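Local atomic coordinates of DyP-type peroxidase (Thermobifida cellulosilytica, PDB entry 4GS1), a protein that is a haem-containing dye-decolorizing peroxidase that probably uses hydrogen peroxide to oxidise dyes and other organic substrates. Residues L151-E156 with D166-A171. Residues are numbered along the deposited sequence; the frame is centred on the assembly and turned at random.
Sequences LQVGAE and DELVAA
Leu168 overlaps two side chains of the strand, Leu151 and Val153, and is the one helix residue within 4.5 Å of the strand segment. Its CB lies 3.7 Å from CD1 of Leu151. Its own CD1 is 3.9 Å from CG2 of Val153. The two leucines meet at a slant, the methyl of one against the root of the other. Val153 and Leu168 instead meet end on, methyl to methyl. In Val153, CG2 stands anti to the carbonyl carbon and CG1 takes the place anti to the backbone N (chi1 -167°). This makes CG2 the branch that meets Leu168. Leu151 and Val153 are two apart in the strand, so both side chains leave the same face, toward the helix. The CA atoms of Leu151 and Leu168 are 8.7 Å apart, and the space between the backbones is bridged by side chains alone.

The contact joins strand 149-155 to helix 158-172, which follows it directly and packs over one face of the four-stranded antiparallel sheet. Strand order 2-3-1-4 is that of a ferredoxin-like fold, and both segments lie in the N-terminal ferredoxin-like part of the DyP-type peroxidase. The haem pocket residues lie later in the chain. Helix 66-90 closes in beside the contact: Trp80 touches Leu151 and donates through NE1 to the carbonyl O of Leu168, while His83 packs on the Leu168 side chain. In the same helix as Leu168, Asp166 forms a salt bridge with Arg334 of the second subunit.

All three touching residues are buried and aliphatic, and no hydrogen bond crosses between the segments. The helix is therefore held to the strand here by hydrophobic burial and dispersion.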
loop_
_atom_site.group_PDB
_atom_site.type_symbol
_atom_site.label_atom_id
_atom_site.label_comp_id
_atom_site.label_asym_id
_atom_site.label_seq_id
_atom_site.Cartn_x
_atom_site.Cartn_y
_atom_site.Cartn_z
ATOM N N LEU B 151 -14.403 -1.604 -10.489
ATOM C CA LEU B 151 -14.755 -1.166 -9.138
ATOM C C LEU B 151 -13.677 -0.182 -8.667
ATOM O O LEU B 151 -12.483 -0.433 -8.840
ATOM C CB LEU B 151 -14.851 -2.333 -8.151
ATOM C CG LEU B 151 -16.038 -3.286 -8.293
ATOM C CD1 LEU B 151 -15.924 -4.412 -7.266
ATOM C CD2 LEU B 151 -17.345 -2.522 -8.109
ATOM N N GLN B 152 -14.098 0.951 -8.109
ATOM C CA GLN B 152 -13.190 1.812 -7.357
ATOM C C GLN B 152 -13.643 1.679 -5.913
ATOM O O GLN B 152 -14.790 1.984 -5.591
ATOM C CB GLN B 152 -13.283 3.276 -7.803
ATOM C CG GLN B 152 -12.384 4.222 -6.976
ATOM C CD GLN B 152 -12.584 5.692 -7.296
ATOM O OE1 GLN B 152 -13.717 6.183 -7.399
ATOM N NE2 GLN B 152 -11.486 6.406 -7.436
ATOM N N VAL B 153 -12.758 1.196 -5.048
ATOM C CA VAL B 153 -13.090 1.043 -3.640
ATOM C C VAL B 153 -12.175 1.968 -2.856
ATOM O O VAL B 153 -10.966 1.969 -3.069
ATOM C CB VAL B 153 -12.915 -0.416 -3.170
ATOM C CG1 VAL B 153 -13.577 -0.617 -1.808
ATOM C CG2 VAL B 153 -13.503 -1.398 -4.188
ATOM N N GLY B 154 -12.741 2.774 -1.961
ATOM C CA GLY B 154 -11.931 3.721 -1.219
ATOM C C GLY B 154 -12.250 3.686 0.262
ATOM O O GLY B 154 -13.377 3.411 0.645
ATOM N N ALA B 155 -11.255 3.965 1.093
ATOM C CA ALA B 155 -11.475 4.069 2.533
ATOM C C ALA B 155 -10.334 4.818 3.175
ATOM O O ALA B 155 -9.266 4.938 2.586
ATOM C CB ALA B 155 -11.620 2.689 3.155
ATOM N N GLU B 156 -10.557 5.318 4.384
ATOM C CA GLU B 156 -9.524 6.058 5.106
ATOM C C GLU B 156 -8.584 5.101 5.844
ATOM O O GLU B 156 -7.587 5.527 6.423
ATOM C CB GLU B 156 -10.187 7.041 6.087
ATOM C CG GLU B 156 -9.245 8.026 6.809
ATOM C CD GLU B 156 -8.631 9.079 5.893
ATOM O OE1 GLU B 156 -9.110 9.262 4.753
ATOM O OE2 GLU B 156 -7.664 9.744 6.327
ATOM N N ASP B 166 -11.861 -7.702 -0.905
ATOM C CA ASP B 166 -11.925 -9.164 -0.982
ATOM C C ASP B 166 -13.375 -9.630 -1.048
ATOM O O ASP B 166 -13.717 -10.563 -1.788
ATOM C CB ASP B 166 -11.171 -9.806 0.193
ATOM C CG ASP B 166 -9.652 -9.626 0.091
ATOM O OD1 ASP B 166 -9.154 -9.423 -1.033
ATOM O OD2 ASP B 166 -8.958 -9.688 1.135
ATOM N N GLU B 167 -14.235 -8.966 -0.283
ATOM C CA GLU B 167 -15.660 -9.275 -0.312
ATOM C C GLU B 167 -16.276 -9.047 -1.700
ATOM O O GLU B 167 -16.977 -9.917 -2.226
ATOM C CB GLU B 167 -16.404 -8.462 0.755
ATOM C CG GLU B 167 -17.917 -8.609 0.704
ATOM C CD GLU B 167 -18.625 -7.812 1.789
ATOM O OE1 GLU B 167 -18.052 -7.634 2.890
ATOM O OE2 GLU B 167 -19.759 -7.359 1.537
ATOM N N LEU B 168 -16.008 -7.888 -2.299
ATOM C CA LEU B 168 -16.600 -7.561 -3.597
ATOM C C LEU B 168 -16.105 -8.463 -4.727
ATOM O O LEU B 168 -16.894 -8.897 -5.576
ATOM C CB LEU B 168 -16.358 -6.081 -3.943
ATOM C CG LEU B 168 -17.177 -5.081 -3.123
ATOM C CD1 LEU B 168 -16.504 -3.702 -3.121
ATOM C CD2 LEU B 168 -18.588 -4.963 -3.676
ATOM N N VAL B 169 -14.807 -8.760 -4.737
ATOM C CA VAL B 169 -14.241 -9.586 -5.800
ATOM C C VAL B 169 -14.751 -11.021 -5.699
ATOM O O VAL B 169 -15.123 -11.633 -6.700
ATOM C CB VAL B 169 -12.704 -9.561 -5.760
ATOM C CG1 VAL B 169 -12.126 -10.563 -6.756
ATOM C CG2 VAL B 169 -12.208 -8.159 -6.078
ATOM N N ALA B 170 -14.801 -11.543 -4.480
ATOM C CA ALA B 170 -15.245 -12.918 -4.278
ATOM C C ALA B 170 -16.734 -13.063 -4.579
ATOM O O ALA B 170 -17.187 -14.146 -4.971
ATOM C CB ALA B 170 -14.942 -13.368 -2.866
ATOM N N ALA B 171 -17.489 -11.977 -4.410
ATOM C CA ALA B 171 -18.943 -12.032 -4.575
ATOM C C ALA B 171 -19.372 -12.355 -6.003
ATOM O O ALA B 171 -20.419 -12.972 -6.211
ATOM C CB ALA B 171 -19.592 -10.733 -4.102
#